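Local structure of decaprenyl diphosphate synthase (Rhodobacter capsulatus, 3MZV) at residues B[33-38]-B[121-126]; B[60-65]-B[77-82]; B[165-170]-B[248-253]. The protein probably lengthens an allylic diphosphate by successive isopentenyl units, using magnesium, to make the all-trans polyprenyl diphosphate precursor of the isoprenoid quinone side chain. One frame throughout, in Å; residues are numbered along the deposited sequence.

Contact 1: B[33-38]-B[121-126]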
ATOM      1  N   MET B  33      -5.053   3.112 -13.892  1.00 46.14           N
ATOM      2  CA  MET B  33      -5.182   1.759 -13.318  1.00 45.81           C
ATOM      3  C   MET B  33      -4.694   0.712 -14.325  1.00 46.63           C
ATOM      4  O   MET B  33      -4.683  -0.474 -14.036  1.00 46.16           O
ATOM      5  CB  MET B  33      -6.623   1.434 -12.917  1.00 45.31           C
ATOM      6  CG  MET B  33      -7.522   1.118 -14.132  1.00 46.83           C
ATOM      7  SD  MET B  33      -9.333   1.171 -13.899  1.00 42.22           S
ATOM      8  CE  MET B  33      -9.820   0.987 -12.255  1.00 49.03           C
ATOM      9  N   SER B  34      -4.299   1.165 -15.502  1.00 46.97           N
ATOM     10  CA  SER B  34      -3.918   0.267 -16.576  1.00 48.92           C
ATOM     11  C   SER B  34      -2.516  -0.323 -16.313  1.00 49.22           C
ATOM     12  O   SER B  34      -1.672   0.267 -15.596  1.00 46.43           O
ATOM     13  CB  SER B  34      -3.985   1.008 -17.907  1.00 49.44           C
ATOM     14  OG  SER B  34      -2.850   1.834 -18.099  1.00 51.37           O
ATOM     15  N   SER B  35      -2.281  -1.512 -16.864  1.00 50.31           N
ATOM     16  CA  SER B  35      -1.005  -2.168 -16.697  1.00 51.67           C
ATOM     17  C   SER B  35      -0.672  -2.828 -18.010  1.00 53.91           C
ATOM     18  O   SER B  35      -1.487  -3.568 -18.526  1.00 53.66           O
ATOM     19  CB  SER B  35      -1.055  -3.190 -15.548  1.00 51.81           C
ATOM     20  OG  SER B  35       0.006  -4.147 -15.667  1.00 52.78           O
ATOM     21  N   GLU B  36       0.515  -2.543 -18.528  1.00 56.19           N
ATOM     22  CA  GLU B  36       0.950  -3.061 -19.817  1.00 59.66           C
ATOM     23  C   GLU B  36       1.417  -4.526 -19.688  1.00 62.01           C
ATOM     24  O   GLU B  36       1.413  -5.267 -20.675  1.00 63.29           O
ATOM     25  CB  GLU B  36       2.037  -2.151 -20.440  1.00 59.89           C
ATOM     26  CG  GLU B  36       3.467  -2.734 -20.513  1.00 63.73           C
ATOM     27  CD  GLU B  36       4.492  -1.761 -21.110  1.00 67.28           C
ATOM     28  OE1 GLU B  36       5.208  -2.143 -22.072  1.00 70.41           O
ATOM     29  OE2 GLU B  36       4.577  -0.610 -20.622  1.00 68.47           O
ATOM     30  N   HIS B  37       1.790  -4.941 -18.470  1.00 62.88           N
ATOM     31  CA  HIS B  37       2.436  -6.249 -18.248  1.00 64.64           C
ATOM     32  C   HIS B  37       1.603  -7.234 -17.432  1.00 64.93           C
ATOM     33  O   HIS B  37       1.912  -8.426 -17.419  1.00 65.91           O
ATOM     34  CB  HIS B  37       3.811  -6.050 -17.583  1.00 64.52           C
ATOM     35  CG  HIS B  37       4.777  -5.275 -18.427  1.00 65.96           C
ATOM     36  ND1 HIS B  37       5.039  -5.599 -19.741  1.00 67.91           N
ATOM     37  CD2 HIS B  37       5.536  -4.187 -18.151  1.00 67.49           C
ATOM     38  CE1 HIS B  37       5.923  -4.751 -20.237  1.00 68.94           C
ATOM     39  NE2 HIS B  37       6.239  -3.881 -19.293  1.00 68.97           N
ATOM     40  N   ALA B  38       0.545  -6.748 -16.782  1.00 63.86           N
ATOM     41  CA  ALA B  38      -0.228  -7.532 -15.825  1.00 64.37           C
ATOM     42  C   ALA B  38      -1.729  -7.218 -15.939  1.00 64.45           C
ATOM     43  O   ALA B  38      -2.264  -6.484 -15.112  1.00 63.67           O
ATOM     44  CB  ALA B  38       0.279  -7.265 -14.395  1.00 63.25           C
ATOM     45  N   GLY B 121      -4.179  -3.496  -4.847  1.00 35.93           N
ATOM     46  CA  GLY B 121      -4.269  -2.322  -4.001  1.00 34.82           C
ATOM     47  C   GLY B 121      -2.925  -1.585  -3.975  1.00 34.17           C
ATOM     48  O   GLY B 121      -2.873  -0.347  -4.012  1.00 32.94           O
ATOM     49  N   ASP B 122      -1.823  -2.326  -3.895  1.00 34.06           N
ATOM     50  CA  ASP B 122      -0.503  -1.641  -3.890  1.00 34.57           C
ATOM     51  C   ASP B 122      -0.226  -0.867  -5.214  1.00 34.95           C
ATOM     52  O   ASP B 122       0.303   0.268  -5.230  1.00 33.69           O
ATOM     53  CB  ASP B 122       0.641  -2.646  -3.652  1.00 34.79           C
ATOM     54  CG  ASP B 122       0.660  -3.223  -2.225  1.00 32.13           C
ATOM     55  OD1 ASP B 122       0.056  -2.645  -1.345  1.00 33.98           O
ATOM     56  OD2 ASP B 122       1.336  -4.250  -2.008  1.00 36.06           O
ATOM     57  N   TYR B 123      -0.534  -1.525  -6.323  1.00 36.40           N
ATOM     58  CA  TYR B 123      -0.417  -0.924  -7.640  1.00 36.59           C
ATOM     59  C   TYR B 123      -1.191   0.387  -7.744  1.00 35.15           C
ATOM     60  O   TYR B 123      -0.646   1.367  -8.229  1.00 35.21           O
ATOM     61  CB  TYR B 123      -0.902  -1.885  -8.735  1.00 38.50           C
ATOM     62  CG  TYR B 123      -0.541  -1.417 -10.142  1.00 39.12           C
ATOM     63  CD1 TYR B 123       0.768  -1.492 -10.610  1.00 39.83           C
ATOM     64  CD2 TYR B 123      -1.506  -0.838 -10.976  1.00 40.34           C
ATOM     65  CE1 TYR B 123       1.107  -1.080 -11.899  1.00 39.96           C
ATOM     66  CE2 TYR B 123      -1.163  -0.432 -12.275  1.00 40.72           C
ATOM     67  CZ  TYR B 123       0.127  -0.538 -12.715  1.00 39.51           C
ATOM     68  OH  TYR B 123       0.479  -0.131 -13.999  1.00 42.97           O
ATOM     69  N   LEU B 124      -2.439   0.400  -7.297  1.00 35.52           N
ATOM     70  CA  LEU B 124      -3.269   1.589  -7.373  1.00 34.34           C
ATOM     71  C   LEU B 124      -2.754   2.699  -6.453  1.00 33.86           C
ATOM     72  O   LEU B 124      -2.759   3.876  -6.814  1.00 32.50           O
ATOM     73  CB  LEU B 124      -4.705   1.266  -6.983  1.00 34.59           C
ATOM     74  CG  LEU B 124      -5.337   0.157  -7.846  1.00 37.05           C
ATOM     75  CD1 LEU B 124      -6.763  -0.071  -7.446  1.00 38.85           C
ATOM     76  CD2 LEU B 124      -5.202   0.507  -9.321  1.00 37.92           C
ATOM     77  N   PHE B 125      -2.346   2.312  -5.260  1.00 33.27           N
ATOM     78  CA  PHE B 125      -1.782   3.258  -4.336  1.00 32.18           C
ATOM     79  C   PHE B 125      -0.557   3.946  -4.955  1.00 31.09           C
ATOM     80  O   PHE B 125      -0.423   5.153  -4.878  1.00 30.74           O
ATOM     81  CB  PHE B 125      -1.388   2.565  -3.043  1.00 31.71           C
ATOM     82  CG  PHE B 125      -1.020   3.543  -1.949  1.00 37.87           C
ATOM     83  CD1 PHE B 125       0.296   3.685  -1.533  1.00 39.02           C
ATOM     84  CD2 PHE B 125      -1.974   4.386  -1.415  1.00 41.62           C
ATOM     85  CE1 PHE B 125       0.648   4.605  -0.527  1.00 41.77           C
ATOM     86  CE2 PHE B 125      -1.641   5.310  -0.421  1.00 42.50           C
ATOM     87  CZ  PHE B 125      -0.294   5.416   0.030  1.00 39.79           C
ATOM     88  N   ALA B 126       0.350   3.175  -5.504  1.00 32.91           N
ATOM     89  CA  ALA B 126       1.550   3.711  -6.151  1.00 33.67           C
ATOM     90  C   ALA B 126       1.224   4.632  -7.336  1.00 34.76           C
ATOM     91  O   ALA B 126       1.744   5.739  -7.450  1.00 33.03           O
ATOM     92  CB  ALA B 126       2.463   2.561  -6.614  1.00 34.71           C
TER
HETATM   93  O   HOH W   1       2.373  -0.815 -16.721  1.00 39.52           O
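Met33 and Leu124 mark the closest backbone approach here, with their CA atoms 6.2 Å apart. Residues 33-38 form an irregular loop between helices 19-32 and 40-49, while 121-126 are continuous helix within 114-133. The loop passes that helix at side-chain distance, and Tyr123 does most of the bridging. With CG anti to the backbone N (chi1 -168°), its ring is carried out of the helix to the loop, and its hydroxyl OH donates to Ser34 O at 2.7 Å. The donor reaches the oxygen from beside the C=O bond, at 143°, and 15° out of the carbonyl plane. Ser34 O lies at the edge of the Tyr123 ring, in its plane. Ser35 lies obliquely to the ring, its CB 3.8 Å from Tyr123 OH. The same hydroxyl is hydrogen-bonded to Arg127, a turn further along the helix, and has a weak link to a water that accepts from Glu36 N. A phenylalanine here would probably keep the ring packing but leave Ser34 O without its donor and Arg127 without its hydroxyl partner. Beside it, Met33 CB rests on Leu124 CD2 at 4.0 Å, and both side chains also touch Thr45 and Phe84. Ser35 OG accepts from Ala38 N at 2.9 Å, closing an ST motif in the loop, and it is also hydrogen-bonded to Glu153 of the second subunit. The loop is thus held from both chains; on the helix side, Asp122 OD2 is bonded to His92 of the second subunit. This is a helix-to-helix connection fastened at the dimer interface of the all-helical isoprenoid synthase fold.

Contact 2: B[60-65]-B[77-82]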
ATOM      1  N   LEU B  60     -16.213  15.176  -3.034  1.00 33.16           N
ATOM      2  CA  LEU B  60     -15.892  16.128  -1.980  1.00 33.23           C
ATOM      3  C   LEU B  60     -14.703  16.988  -2.414  1.00 32.51           C
ATOM      4  O   LEU B  60     -14.670  18.192  -2.129  1.00 30.33           O
ATOM      5  CB  LEU B  60     -15.587  15.423  -0.662  1.00 32.98           C
ATOM      6  CG  LEU B  60     -16.812  14.996   0.191  1.00 37.93           C
ATOM      7  CD1 LEU B  60     -16.349  14.386   1.509  1.00 43.74           C
ATOM      8  CD2 LEU B  60     -17.709  16.147   0.492  1.00 39.75           C
ATOM      9  N   THR B  61     -13.720  16.360  -3.078  1.00 30.47           N
ATOM     10  CA  THR B  61     -12.555  17.115  -3.546  1.00 29.59           C
ATOM     11  C   THR B  61     -12.935  18.083  -4.641  1.00 31.41           C
ATOM     12  O   THR B  61     -12.578  19.265  -4.593  1.00 31.31           O
ATOM     13  CB  THR B  61     -11.484  16.166  -4.059  1.00 29.38           C
ATOM     14  OG1 THR B  61     -10.997  15.413  -2.966  1.00 28.40           O
ATOM     15  CG2 THR B  61     -10.305  16.924  -4.779  1.00 29.04           C
ATOM     16  N   LEU B  62     -13.655  17.585  -5.655  1.00 31.36           N
ATOM     17  CA  LEU B  62     -14.127  18.436  -6.750  1.00 31.88           C
ATOM     18  C   LEU B  62     -14.970  19.611  -6.229  1.00 32.94           C
ATOM     19  O   LEU B  62     -14.768  20.735  -6.647  1.00 31.67           O
ATOM     20  CB  LEU B  62     -14.985  17.632  -7.714  1.00 32.72           C
ATOM     21  CG  LEU B  62     -14.289  16.464  -8.421  1.00 32.40           C
ATOM     22  CD1 LEU B  62     -15.360  15.720  -9.255  1.00 35.04           C
ATOM     23  CD2 LEU B  62     -13.104  16.939  -9.253  1.00 32.08           C
ATOM     24  N   ALA B  63     -15.942  19.318  -5.358  1.00 31.75           N
ATOM     25  CA  ALA B  63     -16.819  20.344  -4.811  1.00 32.82           C
ATOM     26  C   ALA B  63     -16.036  21.421  -4.034  1.00 32.31           C
ATOM     27  O   ALA B  63     -16.296  22.644  -4.196  1.00 32.96           O
ATOM     28  CB  ALA B  63     -17.960  19.720  -3.926  1.00 32.07           C
ATOM     29  N   ALA B  64     -15.104  20.985  -3.216  1.00 31.66           N
ATOM     30  CA  ALA B  64     -14.284  21.918  -2.430  1.00 33.01           C
ATOM     31  C   ALA B  64     -13.437  22.844  -3.344  1.00 33.57           C
ATOM     32  O   ALA B  64     -13.414  24.064  -3.122  1.00 34.80           O
ATOM     33  CB  ALA B  64     -13.372  21.174  -1.423  1.00 30.34           C
ATOM     34  N   ALA B  65     -12.803  22.281  -4.363  1.00 32.81           N
ATOM     35  CA  ALA B  65     -11.984  23.062  -5.266  1.00 34.22           C
ATOM     36  C   ALA B  65     -12.859  24.090  -6.028  1.00 35.52           C
ATOM     37  O   ALA B  65     -12.539  25.272  -6.056  1.00 37.45           O
ATOM     38  CB  ALA B  65     -11.205  22.138  -6.257  1.00 32.11           C
ATOM     39  N   HIS B  77      -7.131  15.395 -10.801  1.00 33.77           N
ATOM     40  CA  HIS B  77      -6.044  14.526 -10.348  1.00 32.50           C
ATOM     41  C   HIS B  77      -6.209  14.183  -8.868  1.00 32.19           C
ATOM     42  O   HIS B  77      -6.074  13.028  -8.466  1.00 31.15           O
ATOM     43  CB  HIS B  77      -4.673  15.162 -10.555  1.00 31.90           C
ATOM     44  CG  HIS B  77      -4.371  15.534 -11.973  1.00 35.31           C
ATOM     45  ND1 HIS B  77      -5.138  16.432 -12.685  1.00 37.29           N
ATOM     46  CD2 HIS B  77      -3.370  15.147 -12.803  1.00 36.82           C
ATOM     47  CE1 HIS B  77      -4.630  16.566 -13.902  1.00 41.67           C
ATOM     48  NE2 HIS B  77      -3.574  15.776 -14.005  1.00 37.12           N
ATOM     49  N   LEU B  78      -6.517  15.179  -8.040  1.00 31.16           N
ATOM     50  CA  LEU B  78      -6.651  14.944  -6.615  1.00 30.39           C
ATOM     51  C   LEU B  78      -7.848  14.048  -6.282  1.00 30.16           C
ATOM     52  O   LEU B  78      -7.736  13.142  -5.430  1.00 28.98           O
ATOM     53  CB  LEU B  78      -6.793  16.292  -5.873  1.00 30.07           C
ATOM     54  CG  LEU B  78      -5.512  17.164  -5.938  1.00 33.24           C
ATOM     55  CD1 LEU B  78      -5.666  18.527  -5.241  1.00 34.15           C
ATOM     56  CD2 LEU B  78      -4.389  16.418  -5.305  1.00 37.21           C
ATOM     57  N   ALA B  79      -8.973  14.322  -6.927  1.00 30.47           N
ATOM     58  CA  ALA B  79     -10.196  13.488  -6.765  1.00 31.59           C
ATOM     59  C   ALA B  79      -9.941  12.019  -7.189  1.00 31.29           C
ATOM     60  O   ALA B  79     -10.352  11.092  -6.460  1.00 30.38           O
ATOM     61  CB  ALA B  79     -11.369  14.065  -7.484  1.00 31.12           C
ATOM     62  N   ALA B  80      -9.233  11.819  -8.308  1.00 30.76           N
ATOM     63  CA  ALA B  80      -8.856  10.473  -8.733  1.00 30.64           C
ATOM     64  C   ALA B  80      -7.945   9.769  -7.676  1.00 31.45           C
ATOM     65  O   ALA B  80      -8.127   8.611  -7.335  1.00 30.74           O
ATOM     66  CB  ALA B  80      -8.201  10.503 -10.060  1.00 30.39           C
ATOM     67  N   THR B  81      -7.000  10.517  -7.123  1.00 30.75           N
ATOM     68  CA  THR B  81      -6.113   9.978  -6.119  1.00 31.75           C
ATOM     69  C   THR B  81      -6.859   9.567  -4.855  1.00 31.36           C
ATOM     70  O   THR B  81      -6.654   8.472  -4.325  1.00 31.04           O
ATOM     71  CB  THR B  81      -4.937  10.997  -5.757  1.00 30.20           C
ATOM     72  OG1 THR B  81      -4.171  11.314  -6.926  1.00 31.43           O
ATOM     73  CG2 THR B  81      -4.052  10.413  -4.673  1.00 31.44           C
ATOM     74  N   VAL B  82      -7.765  10.410  -4.399  1.00 31.81           N
ATOM     75  CA  VAL B  82      -8.635  10.087  -3.264  1.00 31.04           C
ATOM     76  C   VAL B  82      -9.429   8.786  -3.536  1.00 32.31           C
ATOM     77  O   VAL B  82      -9.515   7.914  -2.696  1.00 32.18           O
ATOM     78  CB  VAL B  82      -9.583  11.266  -2.995  1.00 31.40           C
ATOM     79  CG1 VAL B  82     -10.734  10.856  -2.087  1.00 33.05           C
ATOM     80  CG2 VAL B  82      -8.799  12.408  -2.356  1.00 29.14           C
TER
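Thr61 sits against Ala79 where two antiparallel helices, 56-67 and 74-96, pack as an alpha-alpha hairpin of the all-helical isoprenoid synthase fold. The local axes come within 8.7 Å of each other, with an angle of 154° between their directions, and the CA atoms of Thr61 and Ala79 are 5.4 Å apart. This is the tight part. Thr61 has CG2 anti to its backbone nitrogen and OG1 beside it (chi1 -66°), which carries the methyl down onto the neighbouring backbone, CG2 lying 3.6 Å from Ala79 N. The same methyl meets Leu78 CB, the two side chains crossing at about a right angle. The small side chain of Ala79 is consistent with so near an approach. Leu62 joins from the flank: its CD2 lies 3.8 Å from Ala79 CB, and its side chain also touches Asp21 and Met22 of helix 19-32.

Away from this centre the pair is looser. Leu78 also meets Ile194 of helix 169-194. On the far side of its helix, His77 points away and is partly exposed, the residue here nearest to having a solvent side. The family's first aspartate-rich motif begins at the C-terminal end of helix 74-96. The threonine hydroxyl finds no polar partner across the hairpin: Thr61 OG1 slides past Val82 CG2 at 3.8 Å and is hydrogen-bonded to Ala187 O of helix 169-194.

Contact 3: B[165-170]-B[248-253]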
ATOM      1  N   LEU B 165     -13.270  -5.000  26.060  1.00 41.29           N
ATOM      2  CA  LEU B 165     -14.313  -4.248  26.724  1.00 40.25           C
ATOM      3  C   LEU B 165     -13.836  -2.956  27.397  1.00 39.12           C
ATOM      4  O   LEU B 165     -14.656  -2.155  27.863  1.00 38.12           O
ATOM      5  CB  LEU B 165     -15.047  -5.140  27.765  1.00 41.26           C
ATOM      6  CG  LEU B 165     -15.789  -6.398  27.280  1.00 41.75           C
ATOM      7  CD1 LEU B 165     -16.501  -7.117  28.460  1.00 43.42           C
ATOM      8  CD2 LEU B 165     -16.777  -6.088  26.155  1.00 41.09           C
ATOM      9  N   ALA B 166     -12.515  -2.772  27.491  1.00 39.61           N
ATOM     10  CA  ALA B 166     -11.925  -1.535  27.965  1.00 39.61           C
ATOM     11  C   ALA B 166     -11.977  -0.403  26.941  1.00 39.26           C
ATOM     12  O   ALA B 166     -11.779   0.762  27.304  1.00 40.64           O
ATOM     13  CB  ALA B 166     -10.413  -1.784  28.398  1.00 40.93           C
ATOM     14  N   THR B 167     -12.234  -0.714  25.678  1.00 39.28           N
ATOM     15  CA  THR B 167     -12.380   0.335  24.640  1.00 37.69           C
ATOM     16  C   THR B 167     -13.393   1.432  25.033  1.00 38.21           C
ATOM     17  O   THR B 167     -14.562   1.178  25.331  1.00 36.65           O
ATOM     18  CB  THR B 167     -12.768  -0.267  23.294  1.00 37.88           C
ATOM     19  OG1 THR B 167     -11.837  -1.272  22.926  1.00 36.18           O
ATOM     20  CG2 THR B 167     -12.820   0.794  22.145  1.00 35.90           C
ATOM     21  N   THR B 168     -12.928   2.660  24.997  1.00 38.80           N
ATOM     22  CA  THR B 168     -13.689   3.833  25.407  1.00 38.34           C
ATOM     23  C   THR B 168     -14.253   4.523  24.184  1.00 37.78           C
ATOM     24  O   THR B 168     -13.802   4.269  23.067  1.00 37.75           O
ATOM     25  CB  THR B 168     -12.739   4.824  26.064  1.00 38.77           C
ATOM     26  OG1 THR B 168     -11.703   5.146  25.114  1.00 38.76           O
ATOM     27  CG2 THR B 168     -12.152   4.217  27.326  1.00 41.72           C
ATOM     28  N   GLU B 169     -15.188   5.441  24.401  1.00 37.85           N
ATOM     29  CA  GLU B 169     -15.703   6.285  23.296  1.00 39.20           C
ATOM     30  C   GLU B 169     -14.579   7.081  22.601  1.00 39.14           C
ATOM     31  O   GLU B 169     -14.606   7.269  21.401  1.00 37.27           O
ATOM     32  CB  GLU B 169     -16.797   7.232  23.809  1.00 39.62           C
ATOM     33  CG  GLU B 169     -18.077   6.494  24.295  1.00 41.78           C
ATOM     34  CD  GLU B 169     -19.306   7.403  24.486  1.00 43.66           C
ATOM     35  OE1 GLU B 169     -19.392   8.456  23.842  1.00 44.84           O
ATOM     36  OE2 GLU B 169     -20.215   7.037  25.260  1.00 45.70           O
ATOM     37  N   ASP B 170     -13.592   7.540  23.363  1.00 40.04           N
ATOM     38  CA  ASP B 170     -12.464   8.284  22.813  1.00 40.83           C
ATOM     39  C   ASP B 170     -11.677   7.400  21.846  1.00 40.66           C
ATOM     40  O   ASP B 170     -11.350   7.829  20.742  1.00 39.28           O
ATOM     41  CB  ASP B 170     -11.551   8.811  23.943  1.00 43.41           C
ATOM     42  CG  ASP B 170     -12.162  10.046  24.701  1.00 48.21           C
ATOM     43  OD1 ASP B 170     -13.292  10.503  24.383  1.00 53.60           O
ATOM     44  OD2 ASP B 170     -11.523  10.545  25.650  1.00 55.75           O
ATOM     45  N   PRO B 248     -22.565   1.768  19.993  1.00 33.40           N
ATOM     46  CA  PRO B 248     -23.760   1.234  20.680  1.00 33.36           C
ATOM     47  C   PRO B 248     -23.371   0.130  21.672  1.00 32.80           C
ATOM     48  O   PRO B 248     -24.019  -0.068  22.688  1.00 32.05           O
ATOM     49  CB  PRO B 248     -24.594   0.644  19.551  1.00 34.20           C
ATOM     50  CG  PRO B 248     -23.886   0.993  18.307  1.00 34.57           C
ATOM     51  CD  PRO B 248     -22.657   1.630  18.531  1.00 33.73           C
ATOM     52  N   VAL B 249     -22.290  -0.593  21.375  1.00 32.80           N
ATOM     53  CA  VAL B 249     -21.776  -1.583  22.325  1.00 32.23           C
ATOM     54  C   VAL B 249     -21.074  -0.929  23.463  1.00 32.59           C
ATOM     55  O   VAL B 249     -21.337  -1.254  24.604  1.00 31.14           O
ATOM     56  CB  VAL B 249     -20.828  -2.595  21.668  1.00 32.96           C
ATOM     57  CG1 VAL B 249     -20.291  -3.635  22.708  1.00 32.53           C
ATOM     58  CG2 VAL B 249     -21.513  -3.279  20.488  1.00 32.70           C
ATOM     59  N   ILE B 250     -20.125  -0.025  23.171  1.00 32.97           N
ATOM     60  CA  ILE B 250     -19.359   0.651  24.240  1.00 33.19           C
ATOM     61  C   ILE B 250     -20.303   1.297  25.287  1.00 33.76           C
ATOM     62  O   ILE B 250     -20.097   1.190  26.492  1.00 34.36           O
ATOM     63  CB  ILE B 250     -18.461   1.743  23.626  1.00 32.74           C
ATOM     64  CG1 ILE B 250     -17.374   1.104  22.779  1.00 32.85           C
ATOM     65  CG2 ILE B 250     -17.886   2.653  24.710  1.00 33.64           C
ATOM     66  CD1 ILE B 250     -16.713   2.139  21.779  1.00 34.54           C
ATOM     67  N   LYS B 251     -21.308   2.005  24.796  1.00 32.96           N
ATOM     68  CA  LYS B 251     -22.258   2.683  25.691  1.00 32.68           C
ATOM     69  C   LYS B 251     -23.042   1.676  26.543  1.00 32.61           C
ATOM     70  O   LYS B 251     -23.297   1.930  27.693  1.00 32.88           O
ATOM     71  CB  LYS B 251     -23.225   3.548  24.904  1.00 32.53           C
ATOM     72  CG  LYS B 251     -22.620   4.839  24.384  1.00 33.08           C
ATOM     73  CD  LYS B 251     -23.667   5.692  23.685  1.00 36.57           C
ATOM     74  CE  LYS B 251     -23.103   7.018  23.129  1.00 37.51           C
ATOM     75  NZ  LYS B 251     -22.661   7.924  24.219  1.00 37.79           N
ATOM     76  N   ALA B 252     -23.402   0.521  25.995  1.00 32.64           N
ATOM     77  CA  ALA B 252     -24.175  -0.471  26.766  1.00 31.68           C
ATOM     78  C   ALA B 252     -23.234  -1.131  27.804  1.00 31.55           C
ATOM     79  O   ALA B 252     -23.623  -1.361  28.949  1.00 31.61           O
ATOM     80  CB  ALA B 252     -24.826  -1.495  25.812  1.00 30.20           C
ATOM     81  N   VAL B 253     -21.992  -1.401  27.423  1.00 31.68           N
ATOM     82  CA  VAL B 253     -21.037  -2.018  28.311  1.00 34.26           C
ATOM     83  C   VAL B 253     -20.755  -1.112  29.512  1.00 36.10           C
ATOM     84  O   VAL B 253     -20.689  -1.587  30.630  1.00 36.97           O
ATOM     85  CB  VAL B 253     -19.724  -2.383  27.617  1.00 34.22           C
ATOM     86  CG1 VAL B 253     -18.586  -2.779  28.655  1.00 35.88           C
ATOM     87  CG2 VAL B 253     -19.965  -3.525  26.609  1.00 31.15           C
TER
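Glu169 and Lys251 close this contact with a salt bridge, Lys251 NZ donating to Glu169 OE2 at 2.8 Å. The ammonium comes in on the syn side of that oxygen but 30° out of the carboxylate plane, and it lies 3.3 Å from Glu169 OE1. The lysine runs extended along its length and then turns at its last bond (chi4 -66°), which brings NZ round to the carboxylate. Its methylenes lie close as well, with Lys251 CG 3.4 Å from Glu169 OE2, so the carboxylate oxygen also touches the chain that the glutamate crosses at about a right angle. The Lys251 side chain also touches Thr290 and Ala293 of helix 290-308.

Glu169 is the first residue of helix 169-194, and Thr168 before it holds the N-cap position, its OG1 bonded to Ile171 N. A carboxylate in this first turn would probably also be steadied by the helix N-terminus. Within the isoprenoid synthase fold, the contact thus fixes the start of a long core helix, and the turn leading into it, against the short helix 247-254.

Beside the ion pair, Ile250 is directed at the loop and lies under its peptide groups. Its CG2 meets Thr167 O at 3.7 Å and also packs on Glu169 CG, while its other branch ends with CD1 3.8 Å from Thr168 O. Thr167 and Ile250 cross at about a right angle, Thr167 CG2 lying 4.1 Å from Ile250 CD1. The Thr167 hydroxyl is bonded to Ala161 O, at the end of helix 138-161, and to Asn164 O just past it. Furthest from the charges, Leu165 reaches Val253 with CD2 4.1 Å from Val253 CG2, and both also pack on helix 258-270, Leu165 on Ile268 and Val253 on Trp264.

Contact 2 is the core member of the set: every residue that touches there is buried, and the joining is done by methyl and methylene groups between two antiparallel helices consecutive in the chain. Contact 1 is also largely buried, but at the dimer interface, where a phenol-to-carbonyl hydrogen bond replaces pure apolar packing. Contact 3 is only partly buried, about 40 Å from contact 1 between centres and on the opposite side of the chain's centre, and it alone carries a salt bridge. Shared helices connect them: 19-32 leads into the loop of contact 1 and flanks contact 2, while 169-194 starts in contact 3 and packs on contact 2.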